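HAD hydrolase, family IA, variant 3 (Entamoeba histolytica, PDB 6W04) is probably a magnesium-dependent hydrolase of the haloacid dehalogenase (HAD) superfamily, with its specific substrate not established. Local coordinates at residues A[21-24]-A[25-28]; A[76-79]-A[80-84]. One frame throughout, in Å; residues are numbered along the deposited sequence. Where two conformers were deposited one is given.

Contact 1: residues A[21-24]-A[25-28]; sequences FCWK and EMAK
Trp23 and Met26 meet on the buried side of helix 16-31, in the helical cap that HAD hydrolases of this kind carry beside their Rossmann-like core. CE3, on the benzo ring of the Trp23 indole, lies 4.2 Å from CB of Met26, and the approach to the ring is oblique. The backbone beneath is regular alpha-helix. Four i to i+4 bonds run in sequence: Glu25 N to Phe21 O, Met26 N to Cys22 O, Ala27 N to Trp23 O and Lys28 N to Lys24 O. The bond from Ala27 N to Trp23 O is 2.9 Å long and nearly straight, at 169°.

The next shell holds the tryptophan. Its indole packs on Leu51, Ile52 and Ile55 of helix 48-56, on Lys72 of helix 62-82 and on Leu35. Ala27 also meets Leu35. Glu25 OE1 forms a salt bridge with Arg29 NE, and Lys28 NZ is hydrogen-bonded to Gly32 O.

Met26 CG passes close to the backbone before the rest of the chain turns away. It is turned anti to the carbonyl carbon (chi1 -68°), which brings Met26 CG to 3.1 Å from Cys22 O.

Contact 2: residues A[76-79]-A[80-84]; sequences YRTM and LMKSD
Tyr76 and Leu80 form the apolar part of this contact, one turn apart on helix 62-82. Their side chains run side by side in the same direction. CB of Leu80 lies over one face of the Tyr76 ring, while its CD2 reaches the phenol end, 3.6 Å from Tyr76 OH. Both residues have CG anti to the backbone N (chi1 164° for Tyr76), and this shared setting keeps the two chains alongside.

A second side-chain contact lies on the more open side. Met79 and Lys82 cross obliquely, with SD of Met79 3.7 Å from CE of Lys82. CG of Lys82 sits between its backbone N and carbonyl carbon (chi1 59°), which sets it 3.4 Å from Thr78 O. The chain is extended beyond.

The backbone bonds change as the helix ends. Leu80 N to Tyr76 O is short and straight, 2.8 Å at 169°. Met81 N to Arg77 O is also regular. Lys82 N to Thr78 O stretches to 3.3 Å, and Ser83 N to Met79 O is weak. Ser83 is the first residue to leave helical angles. Leu80 O takes a 2.7 Å bond from Ser83 OG and a weak one from Ser83 N.

The polar ends have partners beyond the helix turn. Tyr76 OH bonds to Asp15 OD2, and its ring stacks with His19. Arg77 hydrogen-bonds to Asn115 and forms a salt bridge with Glu70.

Tyr76 also touches Asn9, a magnesium ligand. The contact is thus a helix C-terminus where the HAD cap returns to the core, in the second shell of the metal site.

In the fold
Both are partly buried local contacts along one helix, but contact 2 runs past its end. Contact 1 belongs to helix 16-31, contact 2 to the end of helix 62-82. The two helices pack together, with Cys22 SG 3.5 Å from CA of Tyr76. Contact 1 sits mid-helix, its buried side mainly apolar, facing helices 48-56 and 62-82. At the helix end in contact 2, a side-chain hydroxyl adds to weakening backbone bonds. Its buried side also meets helix 113-123. The Tyr76 side chain is about 10 Å from the magnesium ion, that of Trp23 about 13 Å. The outer sides are mixed: lysines and Glu25 with Phe21 in contact 1, Thr78 and Lys82 with methionines in contact 2.

Contact 1: residues A[21-24]-A[25-28]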
# COMPACT_ATOMS: atom_id res chain seq x y z
N PHE A 21 9.21 13.42 1.35
CA PHE A 21 9.58 14.53 2.23
C PHE A 21 10.20 14.04 3.52
O PHE A 21 11.16 14.63 4.01
CB PHE A 21 8.38 15.40 2.62
CG PHE A 21 7.67 16.03 1.49
CD1 PHE A 21 8.27 16.17 0.26
CD2 PHE A 21 6.36 16.48 1.68
CE1 PHE A 21 7.59 16.77 -0.79
CE2 PHE A 21 5.68 17.07 0.64
CZ PHE A 21 6.30 17.22 -0.59
N CYS A 22 9.58 13.02 4.13
CA CYS A 22 10.09 12.51 5.40
C CYS A 22 11.46 11.88 5.24
O CYS A 22 12.33 12.08 6.09
CB CYS A 22 9.13 11.49 6.01
SG CYS A 22 7.57 12.25 6.44
N TRP A 23 11.69 11.14 4.15
CA TRP A 23 13.04 10.60 3.99
C TRP A 23 14.04 11.69 3.66
O TRP A 23 15.22 11.57 4.01
CB TRP A 23 13.09 9.51 2.90
CG TRP A 23 12.60 8.19 3.42
CD1 TRP A 23 11.48 7.51 3.03
CD2 TRP A 23 13.21 7.41 4.46
NE1 TRP A 23 11.37 6.33 3.75
CE2 TRP A 23 12.42 6.26 4.64
CE3 TRP A 23 14.34 7.60 5.27
CZ2 TRP A 23 12.72 5.29 5.60
CZ3 TRP A 23 14.64 6.64 6.22
CH2 TRP A 23 13.83 5.50 6.38
N LYS A 24 13.62 12.73 2.93
CA LYS A 24 14.55 13.81 2.64
C LYS A 24 14.91 14.56 3.90
O LYS A 24 16.08 14.91 4.13
CB LYS A 24 13.95 14.75 1.58
CG LYS A 24 14.01 14.11 0.20
CD LYS A 24 13.29 14.96 -0.85
CE LYS A 24 13.29 14.26 -2.19
NZ LYS A 24 12.62 15.06 -3.23
N GLU A 25 13.92 14.80 4.75
CA GLU A 25 14.18 15.45 6.03
C GLU A 25 15.09 14.59 6.90
O GLU A 25 16.01 15.11 7.54
CB GLU A 25 12.84 15.77 6.73
CG GLU A 25 12.99 16.36 8.14
CD GLU A 25 13.56 17.79 8.18
OE1 GLU A 25 14.21 18.14 9.20
OE2 GLU A 25 13.35 18.58 7.22
N MET A 26 14.87 13.27 6.91
CA MET A 26 15.73 12.38 7.71
C MET A 26 17.16 12.39 7.19
O MET A 26 18.12 12.42 7.98
CB MET A 26 15.22 10.93 7.69
CG MET A 26 13.90 10.72 8.42
SD MET A 26 13.99 11.27 10.15
CE MET A 26 15.13 10.02 10.70
N ALA A 27 17.33 12.31 5.88
CA ALA A 27 18.66 12.45 5.30
C ALA A 27 19.33 13.74 5.74
O ALA A 27 20.52 13.76 6.07
CB ALA A 27 18.57 12.37 3.77
N LYS A 28 18.59 14.85 5.74
CA LYS A 28 19.19 16.12 6.13
C LYS A 28 19.62 16.08 7.59
O LYS A 28 20.70 16.56 7.94
CB LYS A 28 18.21 17.27 5.86
CG LYS A 28 18.68 18.70 6.29
CD LYS A 28 19.74 19.27 5.35
CE LYS A 28 20.24 20.65 5.79
NZ LYS A 28 21.42 21.10 4.98

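Contact 2: residues A[76-79]-A[80-84]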
# COMPACT_ATOMS: atom_id res chain seq x y z
N TYR A 76 6.55 10.85 9.64
CA TYR A 76 5.48 10.62 8.67
C TYR A 76 4.09 10.69 9.31
O TYR A 76 3.19 11.36 8.78
CB TYR A 76 5.71 9.27 7.98
CG TYR A 76 4.49 8.75 7.26
CD1 TYR A 76 4.15 9.24 6.00
CD2 TYR A 76 3.68 7.77 7.83
CE1 TYR A 76 3.01 8.77 5.33
CE2 TYR A 76 2.55 7.27 7.16
CZ TYR A 76 2.24 7.80 5.89
OH TYR A 76 1.13 7.34 5.20
N ARG A 77 3.90 9.99 10.43
CA ARG A 77 2.59 9.97 11.09
C ARG A 77 2.15 11.35 11.49
O ARG A 77 0.96 11.69 11.38
CB ARG A 77 2.62 9.11 12.35
CG ARG A 77 2.67 7.67 12.11
CD ARG A 77 2.94 6.96 13.41
NE ARG A 77 3.81 5.83 13.15
CZ ARG A 77 4.75 5.41 13.98
NH1 ARG A 77 5.49 4.38 13.63
NH2 ARG A 77 4.95 6.03 15.14
N THR A 78 3.08 12.15 12.02
CA THR A 78 2.76 13.50 12.46
C THR A 78 2.35 14.37 11.28
O THR A 78 1.34 15.09 11.34
CB THR A 78 3.98 14.07 13.18
OG1 THR A 78 4.25 13.26 14.33
CG2 THR A 78 3.73 15.49 13.61
N MET A 79 3.10 14.29 10.18
CA MET A 79 2.77 15.05 8.98
C MET A 79 1.45 14.59 8.36
O MET A 79 0.61 15.42 7.98
CB MET A 79 3.91 14.92 7.96
CG MET A 79 5.25 15.50 8.47
SD MET A 79 5.27 17.33 8.63
CE MET A 79 4.71 17.79 6.98
N LEU A 80 1.25 13.27 8.24
CA LEU A 80 0.02 12.73 7.70
C LEU A 80 -1.20 13.21 8.48
O LEU A 80 -2.20 13.65 7.89
CB LEU A 80 0.06 11.20 7.66
CG LEU A 80 -1.23 10.62 7.07
CD1 LEU A 80 -1.28 11.01 5.56
CD2 LEU A 80 -1.29 9.12 7.21
N MET A 81 -1.13 13.15 9.82
CA MET A 81 -2.26 13.58 10.64
C MET A 81 -2.62 15.04 10.39
O MET A 81 -3.80 15.39 10.35
CB MET A 81 -1.95 13.37 12.13
CG MET A 81 -2.48 12.08 12.68
SD MET A 81 -4.28 12.07 12.69
CE MET A 81 -4.57 10.65 13.73
N LYS A 82 -1.63 15.91 10.25
CA LYS A 82 -2.02 17.30 10.04
C LYS A 82 -2.22 17.65 8.57
O LYS A 82 -2.79 18.71 8.29
CB LYS A 82 -1.01 18.28 10.67
CG LYS A 82 0.41 18.20 10.19
CD LYS A 82 1.27 19.11 11.08
CE LYS A 82 2.76 18.85 10.88
NZ LYS A 82 3.61 19.83 11.60
N SER A 83 -1.85 16.75 7.65
CA SER A 83 -2.08 16.95 6.23
C SER A 83 -3.57 16.85 5.90
O SER A 83 -4.40 16.48 6.74
CB SER A 83 -1.32 15.90 5.41
OG SER A 83 -2.04 14.68 5.44
N ASP A 84 -3.93 17.21 4.66
CA ASP A 84 -5.31 17.04 4.19
C ASP A 84 -5.38 15.96 3.12
O ASP A 84 -6.29 15.95 2.30
CB ASP A 84 -5.91 18.36 3.69
CG ASP A 84 -5.23 18.89 2.43
OD1 ASP A 84 -4.31 18.23 1.91
OD2 ASP A 84 -5.62 19.98 1.97